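Local coordinates for protein carboxypeptidase A (PDB 1JQG) that probably removes C-terminal residues from peptides as a zinc metallocarboxypeptidase, and appears here as a proenzyme that still carries its activation peptide, at residues F68-F73 against E87-K92; K136-V141 against K197-V202; Y158-I161 against N165-D168; R235-T240 against E282-V287; T263-S268 against T273-S278. All blocks are in the same frame, centred on the assembly; numbering follows the deposited sequence.

The five contacts run from open surface to buried interior. Contact 1 lies in the activation-peptide region, about 29 Å between centres from contact 4, and is a sparse surface meeting of two charged side chains. The other four belong to the zinc carboxypeptidase region. Contacts 2 and 3 are partly buried and apolar in character; they touch where Val199 packs on Ile161, joining helix 187-200 to strand 155-161. Contact 4 is fully buried and polar, with carboxylates gripping an amide. Contact 5 returns to the surface with backbone bonds and serine hydroxyls round two rings; it is nested in the loop that contact 4 closes, and Arg235 packs on Thr273 between them.

Contact 1 of 5, residues F68-F73 against E87-K92; sequences FKREIF and EVENVK
Arg70 reaches from the first turn of helix 70-80 to Glu89, just past the end of strand 83-88, and the two side chains cross at about a right angle. The arginine chain bends at chi3 (50°), which brings NH1 foremost toward Glu89. NH1 comes up to the glutamate stem, 3.5 Å from Glu89 CG, which lies in the guanidinium plane at its edge. The same nitrogen stands 3.3 Å from Glu89 O, approached obliquely and at too poor an angle for a hydrogen bond. Glu89 is extended beyond CG and carries its carboxylate onward, with its plane turned 43° from that of the guanidinium. Arg70 NH2 and Glu89 OE1 remain 4.4 Å apart, beyond a salt bridge. Arg70 also makes a weak bond through NE to Tyr27 OH and lies on Ala25 and Val65, which places it over the four-stranded antiparallel sheet of the activation peptide. Nearby, Asn90 OD1 accepts a weak capping bond from Lys92 N at the start of helix 92-108, and Gly23 N is its second donor. With opposite charges near each other on the protein surface but no bond between them, the attraction is likely to be diffuse and weakened by solvent.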
# COMPACT_ATOMS: atom_id res chain seq x y z
N PHE A 68 -14.08 18.12 16.66
CA PHE A 68 -14.75 19.35 16.35
C PHE A 68 -15.60 19.28 15.09
O PHE A 68 -16.09 20.30 14.61
CB PHE A 68 -13.73 20.50 16.23
CG PHE A 68 -13.09 20.87 17.54
CD1 PHE A 68 -11.72 20.72 17.70
CD2 PHE A 68 -13.83 21.33 18.61
CE1 PHE A 68 -11.11 21.05 18.89
CE2 PHE A 68 -13.22 21.66 19.80
CZ PHE A 68 -11.85 21.52 19.95
N LYS A 69 -15.80 18.09 14.55
CA LYS A 69 -16.61 17.89 13.36
C LYS A 69 -17.60 16.75 13.51
O LYS A 69 -18.40 16.51 12.63
CB LYS A 69 -15.71 17.59 12.14
CG LYS A 69 -15.01 18.81 11.57
CD LYS A 69 -14.02 18.38 10.50
CE LYS A 69 -13.35 19.54 9.81
NZ LYS A 69 -12.40 19.06 8.77
N ARG A 70 -17.60 16.10 14.66
CA ARG A 70 -18.47 14.97 14.95
C ARG A 70 -19.94 15.32 14.90
O ARG A 70 -20.74 14.55 14.37
CB ARG A 70 -18.16 14.33 16.30
CG ARG A 70 -16.79 13.67 16.40
CD ARG A 70 -16.61 13.00 17.74
NE ARG A 70 -17.73 12.14 18.09
CZ ARG A 70 -17.69 11.25 19.09
NH1 ARG A 70 -16.59 11.09 19.84
NH2 ARG A 70 -18.81 10.54 19.28
N GLU A 71 -20.30 16.49 15.44
CA GLU A 71 -21.68 16.94 15.46
C GLU A 71 -22.19 17.33 14.07
O GLU A 71 -23.32 17.00 13.70
CB GLU A 71 -21.84 18.12 16.42
CG GLU A 71 -23.28 18.48 16.77
CD GLU A 71 -23.39 19.44 17.94
OE1 GLU A 71 -23.20 20.67 17.79
OE2 GLU A 71 -23.68 18.98 19.08
N ILE A 72 -21.37 18.03 13.30
CA ILE A 72 -21.72 18.44 11.95
C ILE A 72 -21.84 17.23 11.02
O ILE A 72 -22.70 17.18 10.13
CB ILE A 72 -20.67 19.40 11.37
CG1 ILE A 72 -20.54 20.67 12.23
CG2 ILE A 72 -21.02 19.77 9.94
CD1 ILE A 72 -19.37 21.54 11.76
N PHE A 73 -20.94 16.26 11.21
CA PHE A 73 -20.84 15.08 10.37
C PHE A 73 -22.11 14.23 10.47
O PHE A 73 -22.71 13.90 9.43
CB PHE A 73 -19.61 14.26 10.72
CG PHE A 73 -19.56 12.89 10.12
CD1 PHE A 73 -19.86 11.75 10.85
CD2 PHE A 73 -19.20 12.76 8.78
CE1 PHE A 73 -19.77 10.50 10.24
CE2 PHE A 73 -19.13 11.52 8.18
CZ PHE A 73 -19.40 10.39 8.91
N GLU A 87 -18.07 3.44 16.06
CA GLU A 87 -17.26 2.27 16.30
C GLU A 87 -16.24 2.52 17.40
O GLU A 87 -15.95 1.67 18.23
CB GLU A 87 -16.57 1.83 14.99
CG GLU A 87 -15.79 0.52 15.18
CD GLU A 87 -15.25 -0.02 13.87
OE1 GLU A 87 -16.05 -0.66 13.16
OE2 GLU A 87 -14.04 0.20 13.59
N VAL A 88 -15.56 3.64 17.30
CA VAL A 88 -14.50 4.04 18.22
C VAL A 88 -14.71 5.50 18.61
O VAL A 88 -14.66 6.36 17.75
CB VAL A 88 -13.11 3.89 17.63
CG1 VAL A 88 -12.03 4.13 18.70
CG2 VAL A 88 -12.84 2.52 17.00
N GLU A 89 -14.93 5.76 19.89
CA GLU A 89 -15.20 7.12 20.35
C GLU A 89 -13.92 7.94 20.46
O GLU A 89 -13.96 9.16 20.25
CB GLU A 89 -15.96 7.09 21.68
CG GLU A 89 -16.45 8.47 22.12
CD GLU A 89 -17.36 8.40 23.33
OE1 GLU A 89 -18.58 8.34 23.06
OE2 GLU A 89 -16.88 8.39 24.49
N ASN A 90 -12.82 7.28 20.85
CA ASN A 90 -11.53 7.97 20.91
C ASN A 90 -10.43 7.05 20.41
O ASN A 90 -10.03 6.15 21.15
CB ASN A 90 -11.25 8.42 22.34
CG ASN A 90 -10.06 9.36 22.45
OD1 ASN A 90 -9.40 9.78 21.50
ND2 ASN A 90 -9.75 9.73 23.69
N VAL A 91 -9.96 7.26 19.19
CA VAL A 91 -8.91 6.47 18.59
C VAL A 91 -7.55 6.54 19.29
O VAL A 91 -6.66 5.73 19.03
CB VAL A 91 -8.68 6.80 17.09
CG1 VAL A 91 -9.89 6.54 16.23
CG2 VAL A 91 -8.24 8.25 16.95
N LYS A 92 -7.37 7.46 20.20
CA LYS A 92 -6.14 7.64 20.93
C LYS A 92 -5.79 6.40 21.73
O LYS A 92 -4.65 5.94 21.69
CB LYS A 92 -6.20 8.84 21.87
CG LYS A 92 -4.89 9.18 22.54
CD LYS A 92 -5.00 10.45 23.35
CE LYS A 92 -3.68 10.86 23.96
NZ LYS A 92 -3.84 12.30 24.37

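Contact 2 of 5, residues K136-V141 against K197-V202; sequences KEFPNV and KLVIDV
Phe138 and Val199 are brought together by different first torsions. In Phe138, CG stands beside the backbone N and anti to the carbonyl carbon (chi1 -53°), which swings the ring out from the end of helix 124-137 toward helix 187-200. In Val199, CG1 lies anti to the backbone N (chi1 -175°), and this methyl meets the ring. It sits closest to CD1 of Phe138, at 3.5 Å from Val199 CG1, and only a little farther from Phe138 CG, at 3.8 Å. Ile200 joins at the next position along the ring: its CB leaves the backbone across the contact, yet Ile200 CD1 comes within 3.7 Å of Phe138 CE1. These two side chains meet at about a right angle. The carbonyl oxygen of Val199 lies over a face of the phenyl ring, and Glu137 CG rests against a face near the rim, 3.7 Å above the plane. Beyond the apolar patch, Lys197 NZ forms a salt bridge of 3.1 Å with Asp201 OD1, met from above the carboxylate plane, across a wider pi-type turn. Ile200 also packs on Tyr130 and Leu134, and both Phe138 and Ile200 touch Arg115. The patch thus joins the C-terminal parts of two helices that lie together against the mixed beta-sheet, as expected of the alpha/beta fold of M14 carboxypeptidases.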
# COMPACT_ATOMS: atom_id res chain seq x y z
N LYS A 136 26.34 -7.13 0.85
CA LYS A 136 27.65 -7.62 1.29
C LYS A 136 27.76 -9.14 1.43
O LYS A 136 28.78 -9.71 1.12
CB LYS A 136 27.94 -7.04 2.68
CG LYS A 136 28.11 -5.53 2.67
CD LYS A 136 28.51 -5.02 4.06
CE LYS A 136 28.20 -3.52 4.20
NZ LYS A 136 28.37 -3.09 5.62
N GLU A 137 26.70 -9.79 1.91
CA GLU A 137 26.71 -11.23 2.14
C GLU A 137 26.33 -12.04 0.92
O GLU A 137 26.76 -13.19 0.75
CB GLU A 137 25.75 -11.60 3.28
CG GLU A 137 25.93 -12.99 3.87
CD GLU A 137 25.02 -13.27 5.06
OE1 GLU A 137 24.52 -12.25 5.59
OE2 GLU A 137 24.79 -14.42 5.48
N PHE A 138 25.49 -11.47 0.04
CA PHE A 138 25.04 -12.14 -1.17
C PHE A 138 25.25 -11.32 -2.44
O PHE A 138 24.29 -10.91 -3.14
CB PHE A 138 23.53 -12.46 -0.99
CG PHE A 138 23.22 -13.21 0.28
CD1 PHE A 138 22.65 -12.52 1.33
CD2 PHE A 138 23.54 -14.54 0.46
CE1 PHE A 138 22.37 -13.15 2.55
CE2 PHE A 138 23.25 -15.17 1.67
CZ PHE A 138 22.67 -14.49 2.74
N PRO A 139 26.50 -11.01 -2.79
CA PRO A 139 26.84 -10.14 -3.90
C PRO A 139 26.54 -10.71 -5.27
O PRO A 139 26.39 -9.96 -6.22
CB PRO A 139 28.34 -9.88 -3.69
CG PRO A 139 28.83 -11.11 -3.02
CD PRO A 139 27.73 -11.41 -2.05
N ASN A 140 26.49 -12.04 -5.40
CA ASN A 140 26.17 -12.65 -6.69
C ASN A 140 24.71 -12.59 -7.10
O ASN A 140 24.40 -12.84 -8.28
CB ASN A 140 26.67 -14.10 -6.70
CG ASN A 140 28.16 -14.17 -6.94
OD1 ASN A 140 29.03 -13.87 -6.11
ND2 ASN A 140 28.46 -14.62 -8.16
N VAL A 141 23.79 -12.47 -6.15
CA VAL A 141 22.37 -12.33 -6.49
C VAL A 141 21.73 -11.01 -6.09
O VAL A 141 20.78 -10.60 -6.74
CB VAL A 141 21.56 -13.49 -5.89
CG1 VAL A 141 22.01 -14.86 -6.41
CG2 VAL A 141 21.64 -13.44 -4.37
N LYS A 197 12.59 -15.04 1.23
CA LYS A 197 12.48 -16.30 0.47
C LYS A 197 13.29 -16.31 -0.82
O LYS A 197 13.65 -17.37 -1.30
CB LYS A 197 11.03 -16.64 0.11
CG LYS A 197 10.21 -17.07 1.34
CD LYS A 197 10.78 -18.44 1.72
CE LYS A 197 10.15 -18.98 2.99
NZ LYS A 197 10.68 -20.39 3.14
N LEU A 198 13.61 -15.14 -1.39
CA LEU A 198 14.43 -15.08 -2.59
C LEU A 198 15.92 -15.00 -2.29
O LEU A 198 16.74 -15.22 -3.18
CB LEU A 198 13.99 -13.89 -3.45
CG LEU A 198 12.59 -13.91 -4.03
CD1 LEU A 198 12.28 -12.56 -4.67
CD2 LEU A 198 12.39 -15.00 -5.06
N VAL A 199 16.30 -14.63 -1.09
CA VAL A 199 17.71 -14.46 -0.73
C VAL A 199 18.12 -15.34 0.44
O VAL A 199 19.11 -16.02 0.25
CB VAL A 199 18.01 -12.98 -0.38
CG1 VAL A 199 19.47 -12.69 -0.10
CG2 VAL A 199 17.52 -12.05 -1.49
N ILE A 200 17.51 -15.21 1.61
CA ILE A 200 17.89 -15.85 2.83
C ILE A 200 17.55 -17.33 2.87
O ILE A 200 18.42 -18.17 3.14
CB ILE A 200 17.25 -15.19 4.08
CG1 ILE A 200 17.54 -13.68 4.10
CG2 ILE A 200 17.73 -15.86 5.37
CD1 ILE A 200 18.99 -13.30 4.16
N ASP A 201 16.30 -17.67 2.67
CA ASP A 201 15.80 -19.02 2.72
C ASP A 201 15.20 -19.44 1.39
O ASP A 201 13.99 -19.32 1.23
CB ASP A 201 14.74 -19.18 3.82
CG ASP A 201 14.42 -20.63 4.11
OD1 ASP A 201 13.33 -20.79 4.66
OD2 ASP A 201 15.24 -21.52 3.80
N VAL A 202 16.04 -19.73 0.40
CA VAL A 202 15.59 -20.08 -0.94
C VAL A 202 15.14 -21.54 -1.01
O VAL A 202 15.94 -22.47 -1.20
CB VAL A 202 16.73 -19.87 -1.97
CG1 VAL A 202 16.18 -20.05 -3.38
CG2 VAL A 202 17.36 -18.49 -1.79

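Contact 3 of 5, residues Y158-I161 against N165-D168; sequences YLRI and NFQD
Arg160 runs its aliphatic stem across the ring of Phe166, each carbon meeting a different part of it. CB starts at the rim, with Arg160 CB 3.8 Å from Phe166 CE1. CG, set beside the backbone N by a chi1 of -78°, moves over the face and lies 4.1 Å from Phe166 CZ. CD then arrives over the middle: Arg160 CD is 4.1 Å from the centroid of the Phe166 ring and only 6° off the ring normal, a CH-pi contact. Beyond it the chain bends at chi3 and the guanidinium lifts away, its plane tilted 49° to the ring. Arg160 CZ ends 5.6 Å from that centroid, so any cation-pi attraction is weak at most. Beside this CH-pi contact, the carbonyl oxygen of Ile161 approaches the rim obliquely, 3.7 Å from Phe166 CE1. Losing the ring, as with an alanine here, would probably strip the arginine methylenes of the flat surface they lie on and leave the charged end freer to swing. Phe166 N bonds to Ser162 OG, which ties the loop back to the strand end. The ring packs on Asp212 and Ile214 of strand 212-216, the neighbour of strand 155-161 in the mixed beta-sheet of the carboxypeptidase domain, and meets His295, just past helix 283-294, while Leu159 and Ile161 lean on helix 187-200.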
# COMPACT_ATOMS: atom_id res chain seq x y z
N TYR A 158 16.50 0.33 -3.27
CA TYR A 158 15.69 -0.83 -3.59
C TYR A 158 16.68 -1.94 -3.95
O TYR A 158 17.84 -1.67 -4.26
CB TYR A 158 14.68 -0.55 -4.72
CG TYR A 158 15.29 -0.19 -6.06
CD1 TYR A 158 15.46 -1.13 -7.07
CD2 TYR A 158 15.73 1.10 -6.30
CE1 TYR A 158 16.03 -0.78 -8.29
CE2 TYR A 158 16.28 1.46 -7.51
CZ TYR A 158 16.44 0.52 -8.51
OH TYR A 158 17.00 0.94 -9.69
N LEU A 159 16.16 -3.16 -4.05
CA LEU A 159 16.99 -4.30 -4.40
C LEU A 159 16.76 -4.75 -5.84
O LEU A 159 15.66 -4.80 -6.32
CB LEU A 159 16.71 -5.39 -3.35
CG LEU A 159 17.30 -5.24 -1.96
CD1 LEU A 159 17.16 -6.54 -1.19
CD2 LEU A 159 18.77 -4.84 -1.97
N ARG A 160 17.79 -5.32 -6.44
CA ARG A 160 17.70 -5.99 -7.74
C ARG A 160 18.19 -7.42 -7.55
O ARG A 160 19.40 -7.62 -7.44
CB ARG A 160 18.56 -5.27 -8.77
CG ARG A 160 17.92 -4.00 -9.31
CD ARG A 160 18.62 -3.57 -10.61
NE ARG A 160 19.99 -3.16 -10.38
CZ ARG A 160 20.89 -2.85 -11.27
NH1 ARG A 160 20.59 -2.87 -12.56
NH2 ARG A 160 22.12 -2.51 -10.88
N ILE A 161 17.30 -8.35 -7.35
CA ILE A 161 17.63 -9.75 -7.13
C ILE A 161 17.69 -10.52 -8.46
O ILE A 161 16.75 -10.53 -9.26
CB ILE A 161 16.60 -10.41 -6.17
CG1 ILE A 161 16.49 -9.58 -4.89
CG2 ILE A 161 17.00 -11.86 -5.96
CD1 ILE A 161 15.48 -9.89 -3.84
N ASN A 165 22.54 -11.19 -12.87
CA ASN A 165 22.78 -9.77 -12.72
C ASN A 165 22.06 -8.89 -13.73
O ASN A 165 22.62 -7.95 -14.33
CB ASN A 165 24.30 -9.56 -12.78
CG ASN A 165 24.71 -8.15 -12.39
OD1 ASN A 165 24.26 -7.61 -11.37
ND2 ASN A 165 25.54 -7.54 -13.24
N PHE A 166 20.78 -9.16 -13.99
CA PHE A 166 19.99 -8.43 -14.96
C PHE A 166 20.59 -8.35 -16.36
O PHE A 166 20.24 -7.42 -17.11
CB PHE A 166 19.70 -7.02 -14.40
CG PHE A 166 18.50 -6.97 -13.50
CD1 PHE A 166 18.48 -7.70 -12.31
CD2 PHE A 166 17.38 -6.21 -13.79
CE1 PHE A 166 17.38 -7.67 -11.47
CE2 PHE A 166 16.29 -6.18 -12.95
CZ PHE A 166 16.28 -6.90 -11.77
N GLN A 167 21.43 -9.31 -16.73
CA GLN A 167 22.16 -9.34 -17.97
C GLN A 167 21.42 -10.11 -19.05
O GLN A 167 21.49 -9.75 -20.21
CB GLN A 167 23.54 -9.98 -17.74
CG GLN A 167 24.43 -9.23 -16.77
CD GLN A 167 24.80 -7.82 -17.21
OE1 GLN A 167 23.93 -6.95 -17.20
NE2 GLN A 167 26.09 -7.73 -17.56
N ASP A 168 20.75 -11.19 -18.68
CA ASP A 168 20.01 -12.02 -19.62
C ASP A 168 18.63 -11.40 -19.80
O ASP A 168 17.74 -11.62 -18.97
CB ASP A 168 19.94 -13.46 -19.13
CG ASP A 168 19.30 -14.42 -20.10
OD1 ASP A 168 18.67 -15.41 -19.65
OD2 ASP A 168 19.40 -14.19 -21.32

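Contact 4 of 5, residues R235-T240 against E282-V287; sequences RKNRAT and EPESSV
Asn237 joins the loop after helix 221-228 to the start of helix 283-294, where Glu282 holds the N-cap position. Its amide nitrogen serves two carboxylates: Asn237 ND2 donates to Glu282 OE1 (3.0 Å, N-H...O angle 146°) and, on a straighter line, to Glu284 OE2 (3.2 Å, 159°). Both acceptors lie close to the amide plane, yet each carboxylate stands nearly perpendicular to that plane. Glu284 OE2 is met from above its own plane, and Glu282 OE1 on its anti side but tilted 34° out of the plane. The other polar ends have partners too: Asn237 OD1 accepts from Val251 N, Glu282 OE2 bonds to Tyr242 OH, and Glu284 OE1 to Phe151 N. At the cap, the carbonyl oxygen of Glu282 collects Ser286 N together with the hydroxyls of Ser285 and Ser286, with Ser286 OG 2.9 Å from Glu282 O. A leucine in place of Asn237 would probably leave two buried carboxylate oxygens without their shared donor and Val251 N without the acceptor it has in Asn237 OD1. Packed beside the amide, Ala239 CB lies 3.2 Å from Glu282 OE1. A water completes the join, accepting from Arg238 N at 2.6 Å and donating to Glu284 OE1 at 3.0 Å.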
# COMPACT_ATOMS: atom_id res chain seq x y z
N ARG A 235 -0.58 9.51 5.63
CA ARG A 235 -0.43 8.67 4.44
C ARG A 235 0.33 9.34 3.29
O ARG A 235 0.83 8.67 2.40
CB ARG A 235 -1.82 8.25 3.93
CG ARG A 235 -2.75 9.39 3.59
CD ARG A 235 -4.14 8.89 3.21
NE ARG A 235 -4.10 8.21 1.92
CZ ARG A 235 -5.02 8.39 0.97
NH1 ARG A 235 -6.01 9.24 1.21
NH2 ARG A 235 -4.97 7.73 -0.19
N LYS A 236 0.33 10.66 3.22
CA LYS A 236 0.95 11.38 2.12
C LYS A 236 2.45 11.52 2.36
O LYS A 236 3.06 11.15 3.37
CB LYS A 236 0.27 12.75 2.00
CG LYS A 236 -1.20 12.71 1.70
CD LYS A 236 -1.80 14.09 1.45
CE LYS A 236 -1.79 14.90 2.76
NZ LYS A 236 -2.20 16.30 2.42
N ASN A 237 3.16 12.15 1.41
CA ASN A 237 4.58 12.44 1.66
C ASN A 237 4.69 13.72 2.50
O ASN A 237 3.70 14.10 3.17
CB ASN A 237 5.30 12.59 0.35
CG ASN A 237 4.95 13.81 -0.49
OD1 ASN A 237 3.89 14.44 -0.27
ND2 ASN A 237 5.75 14.24 -1.46
N ARG A 238 5.89 14.30 2.58
CA ARG A 238 6.06 15.48 3.44
C ARG A 238 6.44 16.74 2.67
O ARG A 238 7.35 17.49 3.06
CB ARG A 238 7.09 15.13 4.52
CG ARG A 238 6.67 14.04 5.47
CD ARG A 238 5.45 14.39 6.33
NE ARG A 238 5.79 15.39 7.34
CZ ARG A 238 4.90 16.07 8.04
NH1 ARG A 238 3.59 15.90 7.86
NH2 ARG A 238 5.40 16.94 8.91
N ALA A 239 5.82 16.95 1.52
CA ALA A 239 6.19 18.07 0.65
C ALA A 239 5.61 19.40 1.12
O ALA A 239 4.41 19.50 1.43
CB ALA A 239 5.76 17.83 -0.80
N THR A 240 6.49 20.40 1.15
CA THR A 240 6.07 21.76 1.59
C THR A 240 5.96 22.66 0.38
O THR A 240 6.06 22.23 -0.77
CB THR A 240 7.06 22.35 2.59
OG1 THR A 240 8.39 22.25 2.08
CG2 THR A 240 7.08 21.61 3.91
N GLU A 282 6.30 14.98 -7.32
CA GLU A 282 7.03 14.55 -6.13
C GLU A 282 8.20 13.66 -6.51
O GLU A 282 8.07 12.91 -7.49
CB GLU A 282 6.07 13.84 -5.16
CG GLU A 282 4.85 14.65 -4.81
CD GLU A 282 5.16 16.10 -4.48
OE1 GLU A 282 6.01 16.30 -3.59
OE2 GLU A 282 4.50 16.94 -5.18
N PRO A 283 9.30 13.75 -5.79
CA PRO A 283 10.47 12.94 -6.00
C PRO A 283 10.26 11.45 -5.77
O PRO A 283 10.82 10.64 -6.52
CB PRO A 283 11.50 13.51 -5.00
CG PRO A 283 10.64 14.00 -3.89
CD PRO A 283 9.46 14.64 -4.60
N GLU A 284 9.37 11.09 -4.85
CA GLU A 284 9.08 9.71 -4.53
C GLU A 284 8.44 8.97 -5.71
O GLU A 284 8.74 7.81 -6.02
CB GLU A 284 8.19 9.59 -3.30
CG GLU A 284 8.83 10.08 -2.00
CD GLU A 284 8.71 11.58 -1.79
OE1 GLU A 284 9.40 12.12 -0.90
OE2 GLU A 284 7.99 12.27 -2.51
N SER A 285 7.49 9.61 -6.37
CA SER A 285 6.82 9.06 -7.53
C SER A 285 7.72 9.10 -8.77
O SER A 285 7.66 8.28 -9.68
CB SER A 285 5.50 9.81 -7.78
OG SER A 285 5.76 11.16 -8.05
N SER A 286 8.63 10.07 -8.83
CA SER A 286 9.51 10.23 -9.95
C SER A 286 10.50 9.08 -9.99
O SER A 286 10.80 8.57 -11.05
CB SER A 286 10.27 11.59 -9.85
OG SER A 286 9.39 12.69 -10.03
N VAL A 287 11.06 8.72 -8.81
CA VAL A 287 12.03 7.65 -8.75
C VAL A 287 11.43 6.32 -9.20
O VAL A 287 12.08 5.50 -9.87
CB VAL A 287 12.72 7.51 -7.37
CG1 VAL A 287 13.39 8.81 -6.93
CG2 VAL A 287 11.72 7.13 -6.30
O HOH W 1 8.06 13.68 1.27

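Contact 5 of 5, residues T263-S268 against T273-S278; sequences TASSSS and TFHGRS
Ser266 N donates to Thr273 O over 3.2 Å, reaching the oxygen from well above the carbonyl plane. In return His275 N gives a weak bond of 3.3 Å to Ser266 O, so that Ser266 is held by both its N-H and its carbonyl. The Phe274 CA-H also points at Ser266 O. Also weak is the bond from Ser267 OG, which donates to His275 NE2 across 3.4 Å. The imidazole is steadied from its other nitrogen, His275 ND1 bonding to Gly276 O at 2.8 Å in the ring plane and on a carbonyl lone pair. Bonding to the residues on either side of Phe274 makes a single beta bridge, Ser266 with Phe274, inside the long loop between helices 221-228 and 283-294, whose Cys270, disulfide-bonded to Cys248, lies between the two segments. An ST turn follows: with OG anti to the backbone N (chi1 176°), Ser266 OG accepts from Ser268 N at 3.0 Å. Packing closes round the rings. Ser266 O stands 3.2 Å above the middle of the His275 ring, while Ser265 OG meets the same ring at its edge, 3.0 Å from His275 CD2. Phe274 takes Ser266 O at its own edge, and Ser268 O lies against its CB. Gly276 N sits over the centre of the Phe274 ring, and Tyr242 meets that ring edge-to-face.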
# COMPACT_ATOMS: atom_id res chain seq x y z
N THR A 263 -7.83 13.67 -12.73
CA THR A 263 -9.22 13.49 -13.17
C THR A 263 -10.09 13.00 -12.03
O THR A 263 -11.29 13.26 -12.00
CB THR A 263 -9.34 12.54 -14.36
OG1 THR A 263 -8.78 11.28 -13.97
CG2 THR A 263 -8.65 13.15 -15.57
N ALA A 264 -9.48 12.29 -11.08
CA ALA A 264 -10.27 11.75 -9.95
C ALA A 264 -9.52 11.88 -8.63
O ALA A 264 -9.35 10.91 -7.89
CB ALA A 264 -10.69 10.32 -10.25
N SER A 265 -9.15 13.10 -8.27
CA SER A 265 -8.42 13.41 -7.06
C SER A 265 -8.66 14.84 -6.60
O SER A 265 -9.35 15.59 -7.28
CB SER A 265 -6.92 13.18 -7.29
OG SER A 265 -6.57 13.78 -8.53
N SER A 266 -8.24 15.18 -5.39
CA SER A 266 -8.46 16.46 -4.78
C SER A 266 -7.49 17.55 -5.23
O SER A 266 -6.30 17.35 -5.49
CB SER A 266 -8.37 16.37 -3.24
OG SER A 266 -8.51 17.75 -2.84
N SER A 267 -7.95 18.79 -5.16
CA SER A 267 -7.21 19.94 -5.62
C SER A 267 -6.75 20.78 -4.45
O SER A 267 -6.04 21.76 -4.62
CB SER A 267 -8.06 20.79 -6.56
OG SER A 267 -8.17 20.00 -7.75
N SER A 268 -7.12 20.35 -3.26
CA SER A 268 -6.74 21.03 -2.01
C SER A 268 -5.59 20.28 -1.36
O SER A 268 -5.59 19.06 -1.26
CB SER A 268 -7.94 21.06 -1.06
OG SER A 268 -7.63 21.73 0.16
N THR A 273 -6.05 13.22 -0.39
CA THR A 273 -5.99 12.75 -1.76
C THR A 273 -5.52 13.81 -2.73
O THR A 273 -5.84 13.74 -3.90
CB THR A 273 -7.36 12.20 -2.21
OG1 THR A 273 -8.36 13.19 -2.21
CG2 THR A 273 -7.74 11.08 -1.26
N PHE A 274 -4.77 14.79 -2.25
CA PHE A 274 -4.19 15.83 -3.08
C PHE A 274 -3.23 15.27 -4.12
O PHE A 274 -2.28 14.65 -3.65
CB PHE A 274 -3.47 16.86 -2.21
CG PHE A 274 -2.89 18.02 -2.98
CD1 PHE A 274 -3.66 18.69 -3.91
CD2 PHE A 274 -1.57 18.43 -2.76
CE1 PHE A 274 -3.16 19.77 -4.62
CE2 PHE A 274 -1.07 19.51 -3.46
CZ PHE A 274 -1.86 20.18 -4.40
N HIS A 275 -3.45 15.62 -5.39
CA HIS A 275 -2.69 15.08 -6.50
C HIS A 275 -1.36 15.78 -6.71
O HIS A 275 -0.58 15.31 -7.56
CB HIS A 275 -3.56 15.07 -7.77
CG HIS A 275 -4.24 16.34 -8.12
ND1 HIS A 275 -3.58 17.56 -8.04
CD2 HIS A 275 -5.49 16.60 -8.58
CE1 HIS A 275 -4.44 18.50 -8.41
NE2 HIS A 275 -5.59 17.94 -8.75
N GLY A 276 -1.14 16.95 -6.09
CA GLY A 276 0.05 17.75 -6.43
C GLY A 276 -0.06 18.77 -7.57
O GLY A 276 -1.14 18.97 -8.10
N ARG A 277 1.06 19.42 -7.87
CA ARG A 277 1.17 20.42 -8.91
C ARG A 277 0.88 19.81 -10.28
O ARG A 277 0.18 20.45 -11.08
CB ARG A 277 2.59 21.02 -8.95
CG ARG A 277 2.93 21.93 -7.80
CD ARG A 277 4.41 22.30 -7.85
NE ARG A 277 4.79 23.11 -6.69
CZ ARG A 277 5.52 22.65 -5.68
NH1 ARG A 277 5.91 21.38 -5.78
NH2 ARG A 277 5.88 23.40 -4.66
N SER A 278 1.47 18.67 -10.55
CA SER A 278 1.36 17.96 -11.80
C SER A 278 1.75 16.49 -11.60
O SER A 278 1.98 16.04 -10.48
CB SER A 278 2.31 18.52 -12.88
OG SER A 278 3.63 18.28 -12.40